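Local coordinates for protein CT398 (Chlamydia trachomatis, PDB 4ILO) that is of unknown function but, with a long coiled-coil hairpin and a zinc ribbon, may bind DNA or RNA, at residues A13-E16 against L17-M21; M21-L24 against M25-K29; N104-R107 against R108-H112; G123-D126 against L127-L131. One frame throughout, in Å; residues are numbered along the deposited sequence.

Contact 1 of 4, residues A13-E16 against L17-M21; sequences AIQE and LDIKM
The Asp18 carboxylate lies alongside Ile14, both side chains pointing the same way, and its OD2 is 3.5 Å from the methyl CG2 of Ile14. OD2 also comes within 3.5 Å of Ile14 O, but its polar partner lies outside the two segments: OD2 is hydrogen-bonded with the hydroxyl of Tyr182, and OD1 has a long, weak ion pair with Arg167. This is a short run of helix 2-86, the first arm of the coiled-coil hairpin, at the end of the molecule that carries the zinc ribbon. With CG anti to its carbonyl carbon (chi1 -75°), Asp18 leans back over the preceding turn, which is how the carboxylate ends up next to Ile14. The methyl and the carboxylate share a buried strip facing helix 176-189. Leu17 packs on Leu163 and Gln166 of helix 90-171. The two polar side chains of the first segment look to the link toward the ribbon: Gln15 OE1 accepts from the backbone N of both Val193 and Val194, and Glu16 OE2 forms a salt bridge with Arg192. Backbone bonds tie successive turns together, Asp18 N to Ile14 O at 2.9 Å being nearly straight (167° at the hydrogen), while Leu17 N to Ala13 O is weak at 3.4 Å. Ile19 folds back too, laying its CG1 3.1 Å from Gln15 O.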
ATOM      1  N   ALA A  13       7.735  35.981  -8.167  1.00 35.52           N
ATOM      2  CA  ALA A  13       7.723  35.603  -6.756  1.00 35.65           C
ATOM      3  C   ALA A  13       6.617  34.604  -6.459  1.00 37.99           C
ATOM      4  O   ALA A  13       6.789  33.724  -5.601  1.00 38.95           O
ATOM      5  CB  ALA A  13       7.566  36.839  -5.863  1.00 36.86           C
ATOM      6  N   ILE A  14       5.476  34.727  -7.142  1.00 35.52           N
ATOM      7  CA  ILE A  14       4.444  33.699  -7.028  1.00 35.27           C
ATOM      8  C   ILE A  14       4.959  32.375  -7.568  1.00 34.12           C
ATOM      9  O   ILE A  14       4.661  31.299  -7.026  1.00 33.78           O
ATOM     10  CB  ILE A  14       3.183  34.157  -7.768  1.00 37.47           C
ATOM     11  CG1 ILE A  14       2.559  35.326  -6.996  1.00 37.51           C
ATOM     12  CG2 ILE A  14       2.235  33.006  -7.979  1.00 35.91           C
ATOM     13  CD1 ILE A  14       1.620  36.113  -7.780  1.00 38.66           C
ATOM     14  N   GLN A  15       5.732  32.437  -8.650  1.00 33.84           N
ATOM     15  CA  GLN A  15       6.247  31.229  -9.267  1.00 33.09           C
ATOM     16  C   GLN A  15       7.157  30.467  -8.304  1.00 32.54           C
ATOM     17  O   GLN A  15       7.155  29.230  -8.292  1.00 31.95           O
ATOM     18  CB  GLN A  15       6.976  31.576 -10.553  1.00 33.30           C
ATOM     19  CG  GLN A  15       7.386  30.404 -11.333  1.00 32.96           C
ATOM     20  CD  GLN A  15       8.021  30.775 -12.630  1.00 33.54           C
ATOM     21  OE1 GLN A  15       7.550  30.389 -13.691  1.00 33.95           O
ATOM     22  NE2 GLN A  15       9.101  31.552 -12.557  1.00 33.79           N
ATOM     23  N   GLU A  16       7.929  31.178  -7.478  1.00 33.37           N
ATOM     24  CA  GLU A  16       8.787  30.469  -6.520  1.00 39.61           C
ATOM     25  C   GLU A  16       7.957  29.739  -5.463  1.00 38.27           C
ATOM     26  O   GLU A  16       8.308  28.614  -5.047  1.00 32.53           O
ATOM     27  CB  GLU A  16       9.795  31.431  -5.886  1.00 42.23           C
ATOM     28  CG  GLU A  16      10.838  31.938  -6.879  1.00 40.77           C
ATOM     29  CD  GLU A  16      11.504  30.786  -7.660  1.00 39.38           C
ATOM     30  OE1 GLU A  16      12.131  29.896  -7.032  1.00 36.36           O
ATOM     31  OE2 GLU A  16      11.397  30.778  -8.913  1.00 35.35           O
ATOM     32  N   LEU A  17       6.833  30.334  -5.047  1.00 33.02           N
ATOM     33  CA  LEU A  17       5.938  29.647  -4.125  1.00 37.33           C
ATOM     34  C   LEU A  17       5.328  28.415  -4.781  1.00 32.13           C
ATOM     35  O   LEU A  17       5.330  27.322  -4.196  1.00 31.64           O
ATOM     36  CB  LEU A  17       4.857  30.602  -3.626  1.00 36.98           C
ATOM     37  CG  LEU A  17       5.399  31.829  -2.893  1.00 39.59           C
ATOM     38  CD1 LEU A  17       4.270  32.823  -2.552  1.00 39.13           C
ATOM     39  CD2 LEU A  17       6.198  31.431  -1.643  1.00 35.56           C
ATOM     40  N   ASP A  18       4.843  28.564  -6.015  1.00 32.08           N
ATOM     41  CA  ASP A  18       4.259  27.426  -6.711  1.00 31.53           C
ATOM     42  C   ASP A  18       5.258  26.273  -6.890  1.00 30.69           C
ATOM     43  O   ASP A  18       4.883  25.096  -6.764  1.00 30.17           O
ATOM     44  CB  ASP A  18       3.632  27.873  -8.022  1.00 32.03           C
ATOM     45  CG  ASP A  18       2.314  28.600  -7.800  1.00 48.98           C
ATOM     46  OD1 ASP A  18       1.619  28.205  -6.844  1.00 54.35           O
ATOM     47  OD2 ASP A  18       1.976  29.559  -8.549  1.00 36.00           O
ATOM     48  N   ILE A  19       6.528  26.574  -7.183  1.00 30.70           N
ATOM     49  CA  ILE A  19       7.501  25.497  -7.367  1.00 33.39           C
ATOM     50  C   ILE A  19       7.665  24.702  -6.073  1.00 34.49           C
ATOM     51  O   ILE A  19       7.634  23.457  -6.067  1.00 34.49           O
ATOM     52  CB  ILE A  19       8.850  26.058  -7.857  1.00 31.31           C
ATOM     53  CG1 ILE A  19       8.706  26.665  -9.260  1.00 31.12           C
ATOM     54  CG2 ILE A  19       9.948  24.928  -7.811  1.00 32.13           C
ATOM     55  CD1 ILE A  19       8.201  25.744 -10.313  1.00 31.04           C
ATOM     56  N   LYS A  20       7.851  25.412  -4.959  1.00 41.07           N
ATOM     57  CA  LYS A  20       7.947  24.748  -3.662  1.00 38.39           C
ATOM     58  C   LYS A  20       6.714  23.896  -3.400  1.00 38.28           C
ATOM     59  O   LYS A  20       6.825  22.735  -2.986  1.00 35.98           O
ATOM     60  CB  LYS A  20       8.116  25.782  -2.556  1.00 43.16           C
ATOM     61  CG  LYS A  20       9.436  26.513  -2.595  1.00 49.52           C
ATOM     62  CD  LYS A  20       9.640  27.289  -1.312  1.00 58.57           C
ATOM     63  CE  LYS A  20      10.525  28.503  -1.508  1.00 62.07           C
ATOM     64  NZ  LYS A  20      10.507  29.361  -0.283  1.00 68.65           N
ATOM     65  N   MET A  21       5.523  24.459  -3.652  1.00 32.64           N
ATOM     66  CA  MET A  21       4.299  23.727  -3.366  1.00 32.86           C
ATOM     67  C   MET A  21       4.205  22.470  -4.213  1.00 34.50           C
ATOM     68  O   MET A  21       3.704  21.452  -3.740  1.00 30.21           O
ATOM     69  CB  MET A  21       3.067  24.612  -3.558  1.00 34.42           C
ATOM     70  CG  MET A  21       2.746  25.444  -2.301  1.00 54.22           C
ATOM     71  SD  MET A  21       1.050  26.079  -2.204  1.00101.90           S
ATOM     72  CE  MET A  21       0.766  26.667  -3.877  1.00 42.14           C
TER

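Contact 2 of 4, residues M21-L24 against M25-K29; sequences MIRL and MRVKK
Met25 curls back over the turn before it and sets its CG 3.0 Å from Met21 O, the carbonyl oxygen that also takes the hydrogen bond from Met25 N. CG stands anti to the carbonyl carbon of Met25; the chain then runs extended through chi2 and bends at SD, where chi3 of 104° is far from a staggered value. SD is 3.6 Å from Met21 O, so the whole first half of the side chain follows that oxygen. Arg23 and Arg26 make different use of their length. Both send CG away from their own N, but Arg23 stays extended as far as NE, whereas Arg26 turns at chi3 (60°) and swings NH2 to 3.7 Å from the Arg23 CG. In the coiled-coil hairpin these arginines ride on helix 2-86, while Leu24 and Val27 pack against Leu163 and Ile156 of helix 90-171. The two guanidinium planes stand 75° apart, and Val27 CG2 lies over one face of each, toward the rim. Arg23 NE and Arg26 NH2, 4.6 Å apart, carry like charges; Arg26 NH1 has a salt bridge with Glu30 one turn on, which probably offsets part of the repulsion. Lys28 keeps its chain extended and carries NZ to a hydrogen bond with Asn157 OD1 on the other arm, its backbone N bonding Leu24 O at 2.9 Å.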
ATOM      1  N   MET A  21       5.523  24.459  -3.652  1.00 32.64           N
ATOM      2  CA  MET A  21       4.299  23.727  -3.366  1.00 32.86           C
ATOM      3  C   MET A  21       4.205  22.470  -4.213  1.00 34.50           C
ATOM      4  O   MET A  21       3.704  21.452  -3.740  1.00 30.21           O
ATOM      5  CB  MET A  21       3.067  24.612  -3.558  1.00 34.42           C
ATOM      6  CG  MET A  21       2.746  25.444  -2.301  1.00 54.22           C
ATOM      7  SD  MET A  21       1.050  26.079  -2.204  1.00101.90           S
ATOM      8  CE  MET A  21       0.766  26.667  -3.877  1.00 42.14           C
ATOM      9  N   ILE A  22       4.683  22.521  -5.463  1.00 28.95           N
ATOM     10  CA  ILE A  22       4.709  21.319  -6.292  1.00 28.45           C
ATOM     11  C   ILE A  22       5.664  20.307  -5.692  1.00 28.32           C
ATOM     12  O   ILE A  22       5.369  19.111  -5.620  1.00 30.02           O
ATOM     13  CB  ILE A  22       5.090  21.661  -7.746  1.00 28.82           C
ATOM     14  CG1 ILE A  22       3.933  22.432  -8.408  1.00 29.48           C
ATOM     15  CG2 ILE A  22       5.410  20.346  -8.541  1.00 28.60           C
ATOM     16  CD1 ILE A  22       4.241  23.035  -9.788  1.00 35.48           C
ATOM     17  N   ARG A  23       6.821  20.778  -5.239  1.00 36.14           N
ATOM     18  CA  ARG A  23       7.766  19.889  -4.595  1.00 31.40           C
ATOM     19  C   ARG A  23       7.139  19.257  -3.364  1.00 32.84           C
ATOM     20  O   ARG A  23       7.105  18.033  -3.242  1.00 31.16           O
ATOM     21  CB  ARG A  23       9.034  20.643  -4.229  1.00 33.77           C
ATOM     22  CG  ARG A  23      10.067  19.731  -3.599  1.00 43.35           C
ATOM     23  CD  ARG A  23      11.153  20.514  -2.876  1.00 55.13           C
ATOM     24  NE  ARG A  23      11.726  19.681  -1.826  1.00 65.16           N
ATOM     25  CZ  ARG A  23      11.352  19.708  -0.547  1.00 65.41           C
ATOM     26  NH1 ARG A  23      10.406  20.555  -0.124  1.00 58.62           N
ATOM     27  NH2 ARG A  23      11.933  18.887   0.320  1.00 66.88           N
ATOM     28  N   LEU A  24       6.585  20.082  -2.462  1.00 34.19           N
ATOM     29  CA  LEU A  24       5.966  19.550  -1.251  1.00 33.38           C
ATOM     30  C   LEU A  24       4.940  18.468  -1.568  1.00 33.89           C
ATOM     31  O   LEU A  24       4.877  17.448  -0.870  1.00 31.72           O
ATOM     32  CB  LEU A  24       5.301  20.654  -0.434  1.00 32.46           C
ATOM     33  CG  LEU A  24       6.181  21.769   0.137  1.00 44.22           C
ATOM     34  CD1 LEU A  24       5.318  22.796   0.869  1.00 43.65           C
ATOM     35  CD2 LEU A  24       7.238  21.194   1.064  1.00 46.01           C
ATOM     36  N   MET A  25       4.107  18.677  -2.598  1.00 28.00           N
ATOM     37  CA  MET A  25       3.042  17.720  -2.864  1.00 27.67           C
ATOM     38  C   MET A  25       3.618  16.399  -3.346  1.00 34.34           C
ATOM     39  O   MET A  25       3.061  15.328  -3.059  1.00 32.63           O
ATOM     40  CB  MET A  25       2.069  18.251  -3.915  1.00 28.22           C
ATOM     41  CG  MET A  25       1.353  19.553  -3.593  1.00 45.22           C
ATOM     42  SD  MET A  25       0.572  20.258  -5.092  1.00 67.32           S
ATOM     43  CE  MET A  25      -1.121  19.817  -4.726  1.00 52.68           C
ATOM     44  N   ARG A  26       4.735  16.460  -4.074  1.00 37.98           N
ATOM     45  CA  ARG A  26       5.374  15.244  -4.554  1.00 36.97           C
ATOM     46  C   ARG A  26       5.992  14.463  -3.399  1.00 30.25           C
ATOM     47  O   ARG A  26       5.883  13.232  -3.346  1.00 29.94           O
ATOM     48  CB  ARG A  26       6.422  15.605  -5.610  1.00 34.83           C
ATOM     49  CG  ARG A  26       7.295  14.431  -6.082  1.00 41.69           C
ATOM     50  CD  ARG A  26       8.412  14.906  -7.004  1.00 60.44           C
ATOM     51  NE  ARG A  26       9.307  15.872  -6.349  1.00 69.28           N
ATOM     52  CZ  ARG A  26      10.341  15.538  -5.576  1.00 66.39           C
ATOM     53  NH1 ARG A  26      10.617  14.255  -5.352  1.00 60.03           N
ATOM     54  NH2 ARG A  26      11.098  16.488  -5.020  1.00 61.97           N
ATOM     55  N   VAL A  27       6.654  15.159  -2.471  1.00 28.21           N
ATOM     56  CA  VAL A  27       7.259  14.476  -1.330  1.00 31.40           C
ATOM     57  C   VAL A  27       6.189  13.897  -0.412  1.00 25.91           C
ATOM     58  O   VAL A  27       6.350  12.799   0.126  1.00 29.15           O
ATOM     59  CB  VAL A  27       8.194  15.437  -0.592  1.00 27.26           C
ATOM     60  CG1 VAL A  27       8.734  14.809   0.658  1.00 27.75           C
ATOM     61  CG2 VAL A  27       9.315  15.864  -1.541  1.00 32.78           C
ATOM     62  N   LYS A  28       5.099  14.631  -0.186  1.00 30.91           N
ATOM     63  CA  LYS A  28       3.963  14.073   0.544  1.00 29.32           C
ATOM     64  C   LYS A  28       3.492  12.770  -0.094  1.00 34.98           C
ATOM     65  O   LYS A  28       3.417  11.730   0.569  1.00 27.01           O
ATOM     66  CB  LYS A  28       2.818  15.076   0.568  1.00 29.05           C
ATOM     67  CG  LYS A  28       1.686  14.744   1.492  1.00 31.32           C
ATOM     68  CD  LYS A  28       0.644  15.850   1.457  1.00 42.83           C
ATOM     69  CE  LYS A  28      -0.626  15.451   2.188  1.00 46.62           C
ATOM     70  NZ  LYS A  28      -1.528  16.604   2.376  1.00 47.82           N
ATOM     71  N   LYS A  29       3.164  12.808  -1.391  1.00 36.02           N
ATOM     72  CA  LYS A  29       2.732  11.584  -2.050  1.00 28.82           C
ATOM     73  C   LYS A  29       3.758  10.475  -1.861  1.00 29.66           C
ATOM     74  O   LYS A  29       3.386   9.315  -1.657  1.00 34.19           O
ATOM     75  CB  LYS A  29       2.457  11.818  -3.544  1.00 32.25           C
TER

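Contact 3 of 4, residues N104-R107 against R108-H112; sequences NKER and RTLEH
Charge first: Arg107 and Glu111, one helical turn apart, form a long salt bridge, with NE of Arg107 4.0 Å from OE2 of Glu111. The oxygen lies well out of the guanidinium plane, so no N-H is aimed at it and the attraction is between charges alone, although the guanidinium and carboxylate planes are only 12° apart. OE2 packs on the aliphatic stem, 3.4 Å from Arg107 CG. Among the hydrogen bonds, Arg107 NH2 reaches back to Asn104 OD1 at 2.8 Å, the amide oxygen sitting at the guanidinium edge and in its plane; together with a bond from NH1 to Ser74 OG this fixes how the group is turned. Lys105 O is gripped twice by Thr109, through N and through OG1, each at 3.1 Å and from opposite faces of the carbonyl plane. OG1 is placed beside its own backbone N, anti to the carbonyl carbon (chi1 -60°), which turns it toward that oxygen. The remaining side-chain contacts are van der Waals in range: NH1 of Arg108 lies 3.7 Å from Asn104 ND2, the guanidinium plane steep to the amide, and Leu110 CD2 stands 4.0 Å from Glu106 OE2. This part of helix 90-171 belongs to the second arm of the coiled-coil hairpin; Leu110 packs on Ile70 and Ile73 of helix 2-86, where Arg107 also meets Ile77.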
ATOM      1  N   ASN A 104     -12.714 -53.526  13.416  1.00  5.26           N
ATOM      2  CA  ASN A 104     -11.352 -53.168  13.771  1.00  9.32           C
ATOM      3  C   ASN A 104     -10.619 -52.524  12.600  1.00 12.58           C
ATOM      4  O   ASN A 104      -9.790 -51.617  12.787  1.00  7.45           O
ATOM      5  CB  ASN A 104     -10.570 -54.376  14.250  1.00  7.65           C
ATOM      6  CG  ASN A 104      -9.246 -53.996  14.842  1.00 10.90           C
ATOM      7  OD1 ASN A 104      -9.178 -53.137  15.730  1.00  8.83           O
ATOM      8  ND2 ASN A 104      -8.170 -54.631  14.362  1.00 11.29           N
ATOM      9  N   LYS A 105     -10.884 -53.000  11.387  1.00 15.52           N
ATOM     10  CA  LYS A 105     -10.164 -52.480  10.232  1.00 15.25           C
ATOM     11  C   LYS A 105     -10.602 -51.057   9.915  1.00 17.34           C
ATOM     12  O   LYS A 105      -9.782 -50.205   9.530  1.00 15.87           O
ATOM     13  CB  LYS A 105     -10.410 -53.408   9.049  1.00 15.45           C
ATOM     14  CG  LYS A 105      -9.943 -52.872   7.717  1.00 19.21           C
ATOM     15  CD  LYS A 105     -10.247 -53.859   6.563  1.00 25.91           C
ATOM     16  CE  LYS A 105      -9.393 -53.541   5.324  1.00 33.98           C
ATOM     17  NZ  LYS A 105      -9.599 -54.548   4.218  1.00 43.64           N
ATOM     18  N   GLU A 106     -11.893 -50.780  10.057  1.00 13.01           N
ATOM     19  CA  GLU A 106     -12.367 -49.410   9.919  1.00 10.40           C
ATOM     20  C   GLU A 106     -11.763 -48.528  11.015  1.00 17.34           C
ATOM     21  O   GLU A 106     -11.348 -47.393  10.755  1.00 16.92           O
ATOM     22  CB  GLU A 106     -13.900 -49.383  10.015  1.00 12.71           C
ATOM     23  CG  GLU A 106     -14.590 -47.956   9.900  1.00 17.03           C
ATOM     24  CD  GLU A 106     -14.335 -47.205   8.535  1.00 60.49           C
ATOM     25  OE1 GLU A 106     -13.952 -47.864   7.525  1.00 49.20           O
ATOM     26  OE2 GLU A 106     -14.524 -45.947   8.470  1.00 61.15           O
ATOM     27  N   ARG A 107     -11.687 -49.041  12.242  1.00  9.45           N
ATOM     28  CA  ARG A 107     -11.142 -48.243  13.329  1.00  7.82           C
ATOM     29  C   ARG A 107      -9.701 -47.902  13.037  1.00 11.67           C
ATOM     30  O   ARG A 107      -9.269 -46.765  13.247  1.00 16.62           O
ATOM     31  CB  ARG A 107     -11.236 -48.982  14.669  1.00  8.32           C
ATOM     32  CG  ARG A 107     -10.761 -48.132  15.843  1.00 13.08           C
ATOM     33  CD  ARG A 107     -11.027 -48.782  17.187  1.00 14.08           C
ATOM     34  NE  ARG A 107     -10.412 -50.112  17.274  1.00  8.63           N
ATOM     35  CZ  ARG A 107     -10.437 -50.906  18.333  1.00  8.77           C
ATOM     36  NH1 ARG A 107     -11.055 -50.544  19.457  1.00  8.43           N
ATOM     37  NH2 ARG A 107      -9.847 -52.094  18.252  1.00 11.21           N
ATOM     38  N   ARG A 108      -8.955 -48.889  12.549  1.00  8.94           N
ATOM     39  CA  ARG A 108      -7.555 -48.699  12.192  1.00 13.59           C
ATOM     40  C   ARG A 108      -7.418 -47.577  11.171  1.00 24.40           C
ATOM     41  O   ARG A 108      -6.553 -46.710  11.299  1.00 15.90           O
ATOM     42  CB  ARG A 108      -6.961 -49.994  11.635  1.00 17.30           C
ATOM     43  CG  ARG A 108      -5.495 -49.887  11.246  1.00 29.74           C
ATOM     44  CD  ARG A 108      -4.989 -51.187  10.641  1.00 26.83           C
ATOM     45  NE  ARG A 108      -4.569 -52.139  11.665  1.00 40.59           N
ATOM     46  CZ  ARG A 108      -5.222 -53.260  11.956  1.00 36.58           C
ATOM     47  NH1 ARG A 108      -6.330 -53.573  11.299  1.00 25.05           N
ATOM     48  NH2 ARG A 108      -4.766 -54.068  12.903  1.00 30.99           N
ATOM     49  N   THR A 109      -8.281 -47.595  10.161  1.00 16.23           N
ATOM     50  CA  THR A 109      -8.301 -46.535   9.168  1.00 18.21           C
ATOM     51  C   THR A 109      -8.574 -45.180   9.787  1.00 19.70           C
ATOM     52  O   THR A 109      -7.938 -44.189   9.417  1.00 19.53           O
ATOM     53  CB  THR A 109      -9.313 -46.852   8.081  1.00 18.94           C
ATOM     54  OG1 THR A 109      -8.923 -48.095   7.472  1.00 21.43           O
ATOM     55  CG2 THR A 109      -9.286 -45.730   7.045  1.00 23.07           C
ATOM     56  N   LEU A 110      -9.531 -45.102  10.711  1.00 13.62           N
ATOM     57  CA  LEU A 110      -9.795 -43.824  11.342  1.00  9.73           C
ATOM     58  C   LEU A 110      -8.607 -43.368  12.183  1.00 17.02           C
ATOM     59  O   LEU A 110      -8.320 -42.166  12.255  1.00 10.85           O
ATOM     60  CB  LEU A 110     -11.035 -43.903  12.194  1.00 11.17           C
ATOM     61  CG  LEU A 110     -12.211 -44.220  11.277  1.00 17.00           C
ATOM     62  CD1 LEU A 110     -13.353 -44.542  12.206  1.00 13.34           C
ATOM     63  CD2 LEU A 110     -12.531 -43.025  10.318  1.00 24.66           C
ATOM     64  N   GLU A 111      -7.920 -44.303  12.833  1.00 11.08           N
ATOM     65  CA  GLU A 111      -6.851 -43.927  13.745  1.00 11.50           C
ATOM     66  C   GLU A 111      -5.688 -43.347  12.977  1.00 12.30           C
ATOM     67  O   GLU A 111      -5.054 -42.387  13.426  1.00  9.21           O
ATOM     68  CB  GLU A 111      -6.416 -45.145  14.543  1.00  6.81           C
ATOM     69  CG  GLU A 111      -7.530 -45.610  15.449  1.00 11.95           C
ATOM     70  CD  GLU A 111      -7.227 -46.911  16.170  1.00 11.66           C
ATOM     71  OE1 GLU A 111      -6.385 -47.691  15.696  1.00 10.76           O
ATOM     72  OE2 GLU A 111      -7.792 -47.128  17.256  1.00 11.88           O
ATOM     73  N   HIS A 112      -5.425 -43.907  11.797  1.00  7.31           N
ATOM     74  CA  HIS A 112      -4.351 -43.419  10.950  1.00 12.16           C
ATOM     75  C   HIS A 112      -4.707 -42.053  10.387  1.00 12.47           C
ATOM     76  O   HIS A 112      -3.847 -41.161  10.314  1.00 14.28           O
ATOM     77  CB  HIS A 112      -4.064 -44.446   9.843  1.00 11.72           C
ATOM     78  CG  HIS A 112      -3.268 -45.614  10.322  1.00 28.93           C
ATOM     79  ND1 HIS A 112      -2.053 -45.465  10.965  1.00 40.63           N
ATOM     80  CD2 HIS A 112      -3.499 -46.943  10.256  1.00 33.01           C
ATOM     81  CE1 HIS A 112      -1.584 -46.651  11.296  1.00 40.41           C
ATOM     82  NE2 HIS A 112      -2.439 -47.567  10.870  1.00 42.36           N
TER

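Contact 4 of 4, residues G123-D126 against L127-L131; sequences GSED and LLISL
Leu128 N gives the shortest hydrogen bond between the two segments, 2.8 Å to Ser124 O, with 161° at the hydrogen. The next bond along, Ile129 N to Glu125 O, is 2.9 Å; Leu127 N to Gly123 O is 3.0 Å but more bent, 142°, and Ser130 N to Asp126 O lengthens to 3.2 Å. These are the i to i+4 bonds of an unbroken alpha helix, here part of helix 90-171 in the coiled-coil hairpin. The one short polar side chain that faces the interior, Ser124, looks outside the two segments: its OG is hydrogen-bonded with Lys120 O, one turn earlier in the same helix, and with Glu55 OE2 on helix 2-86, so the buried hydroxyl has polar partners on both helices. Further out, Glu125 crosses Ile129 at a slant. A bend at chi2 (69°) folds the glutamate over, and OE2 lands 3.6 Å from Ile129 CD1, with CG1 of the isoleucine almost as near. Ile129 itself doubles back along the helix, resting CG1 3.2 Å from Glu125 O. The flank turned to the other arm packs Ser124 and Glu125 on Met56, while Leu127 meets Lys52. Leu128 contributes its CB, 3.5 Å from Ser124 O. Across the segments, then, cohesion comes from backbone bonds plus van der Waals contact: the Glu125 carboxylate lies against methyl and methylene carbons, with no ion pair joining the two segments, and the serine hydroxyl links this helix to the Glu55 carboxylate on helix 2-86.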
ATOM      1  N   GLY A 123       2.190 -29.178  12.928  1.00 13.49           N
ATOM      2  CA  GLY A 123       2.999 -28.371  12.029  1.00 14.28           C
ATOM      3  C   GLY A 123       2.376 -27.018  11.733  1.00 22.52           C
ATOM      4  O   GLY A 123       3.082 -26.013  11.615  1.00 12.72           O
ATOM      5  N   SER A 124       1.045 -26.969  11.616  1.00  8.61           N
ATOM      6  CA  SER A 124       0.364 -25.702  11.381  1.00  8.96           C
ATOM      7  C   SER A 124       0.420 -24.782  12.597  1.00 17.67           C
ATOM      8  O   SER A 124       0.453 -23.552  12.440  1.00 15.03           O
ATOM      9  CB  SER A 124      -1.070 -25.949  10.969  1.00  8.87           C
ATOM     10  OG  SER A 124      -1.040 -26.571   9.696  1.00 19.26           O
ATOM     11  N   GLU A 125       0.378 -25.345  13.814  1.00 11.68           N
ATOM     12  CA  GLU A 125       0.615 -24.552  15.010  1.00 11.13           C
ATOM     13  C   GLU A 125       2.025 -23.944  14.988  1.00 10.69           C
ATOM     14  O   GLU A 125       2.214 -22.761  15.319  1.00 11.22           O
ATOM     15  CB  GLU A 125       0.402 -25.437  16.249  1.00 16.78           C
ATOM     16  CG  GLU A 125       0.724 -24.786  17.592  1.00 15.67           C
ATOM     17  CD  GLU A 125      -0.246 -23.671  17.989  1.00 23.44           C
ATOM     18  OE1 GLU A 125      -1.391 -23.624  17.482  1.00 17.72           O
ATOM     19  OE2 GLU A 125       0.150 -22.816  18.819  1.00 31.94           O
ATOM     20  N   ASP A 126       3.034 -24.719  14.597  1.00 12.52           N
ATOM     21  CA  ASP A 126       4.363 -24.124  14.493  1.00 11.58           C
ATOM     22  C   ASP A 126       4.371 -22.997  13.480  1.00 15.64           C
ATOM     23  O   ASP A 126       5.109 -22.014  13.630  1.00 17.62           O
ATOM     24  CB  ASP A 126       5.393 -25.192  14.104  1.00 12.27           C
ATOM     25  CG  ASP A 126       5.739 -26.137  15.263  1.00 19.60           C
ATOM     26  OD1 ASP A 126       5.646 -25.748  16.463  1.00 17.93           O
ATOM     27  OD2 ASP A 126       6.131 -27.277  14.956  1.00 18.95           O
ATOM     28  N   LEU A 127       3.600 -23.136  12.407  1.00 16.46           N
ATOM     29  CA  LEU A 127       3.606 -22.097  11.387  1.00 15.90           C
ATOM     30  C   LEU A 127       2.879 -20.876  11.871  1.00 10.51           C
ATOM     31  O   LEU A 127       3.287 -19.740  11.576  1.00 11.35           O
ATOM     32  CB  LEU A 127       2.911 -22.569  10.112  1.00 21.71           C
ATOM     33  CG  LEU A 127       3.795 -23.200   9.070  1.00 26.68           C
ATOM     34  CD1 LEU A 127       2.940 -23.881   8.011  1.00 34.30           C
ATOM     35  CD2 LEU A 127       4.632 -22.093   8.488  1.00 28.75           C
ATOM     36  N   LEU A 128       1.756 -21.086  12.559  1.00 10.82           N
ATOM     37  CA  LEU A 128       1.033 -19.951  13.134  1.00 13.76           C
ATOM     38  C   LEU A 128       1.924 -19.179  14.097  1.00 14.65           C
ATOM     39  O   LEU A 128       1.923 -17.932  14.118  1.00 13.93           O
ATOM     40  CB  LEU A 128      -0.207 -20.441  13.873  1.00 11.45           C
ATOM     41  CG  LEU A 128      -1.124 -19.441  14.542  1.00 16.94           C
ATOM     42  CD1 LEU A 128      -1.517 -18.364  13.568  1.00 24.03           C
ATOM     43  CD2 LEU A 128      -2.357 -20.166  15.026  1.00 20.36           C
ATOM     44  N   ILE A 129       2.694 -19.903  14.901  1.00 12.51           N
ATOM     45  CA  ILE A 129       3.501 -19.237  15.929  1.00 14.61           C
ATOM     46  C   ILE A 129       4.533 -18.360  15.253  1.00 13.11           C
ATOM     47  O   ILE A 129       4.774 -17.211  15.636  1.00 13.52           O
ATOM     48  CB  ILE A 129       4.184 -20.303  16.804  1.00 18.98           C
ATOM     49  CG1 ILE A 129       3.168 -20.953  17.748  1.00 13.96           C
ATOM     50  CG2 ILE A 129       5.324 -19.697  17.599  1.00 25.48           C
ATOM     51  CD1 ILE A 129       3.714 -22.178  18.443  1.00 12.11           C
ATOM     52  N   SER A 130       5.164 -18.915  14.226  1.00 16.55           N
ATOM     53  CA  SER A 130       6.162 -18.185  13.470  1.00 18.13           C
ATOM     54  C   SER A 130       5.553 -16.967  12.772  1.00 19.27           C
ATOM     55  O   SER A 130       6.212 -15.911  12.639  1.00 17.29           O
ATOM     56  CB  SER A 130       6.751 -19.154  12.456  1.00 15.53           C
ATOM     57  OG  SER A 130       7.829 -18.572  11.792  1.00 20.23           O
ATOM     58  N   LEU A 131       4.310 -17.086  12.287  1.00 18.25           N
ATOM     59  CA  LEU A 131       3.701 -15.928  11.601  1.00 22.45           C
ATOM     60  C   LEU A 131       3.327 -14.816  12.584  1.00 16.84           C
ATOM     61  O   LEU A 131       3.427 -13.621  12.262  1.00 26.39           O
ATOM     62  CB  LEU A 131       2.460 -16.360  10.804  1.00 18.93           C
ATOM     63  CG  LEU A 131       2.625 -17.184   9.530  1.00 20.86           C
ATOM     64  CD1 LEU A 131       1.309 -17.868   9.162  1.00 19.77           C
ATOM     65  CD2 LEU A 131       3.113 -16.313   8.356  1.00 24.75           C
TER

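From the N terminus, contact 1 and contact 2 come one after the other on helix 2-86, sharing Met21, with centres about 12 Å apart. The chain then turns back between residues 86 and 90, and contact 3 followed by contact 4 lie on helix 90-171, centres about 28 Å apart. Each contact joins adjoining segments of a single helix, so none closes a loop, and none nests in or crosses another. Contact 1 lies toward the zinc ribbon and touches helix 176-189; contact 3 sits on the opposite side of the chain's centre, about 80 Å away between centres. All four have side chains packed on the other arm of the hairpin.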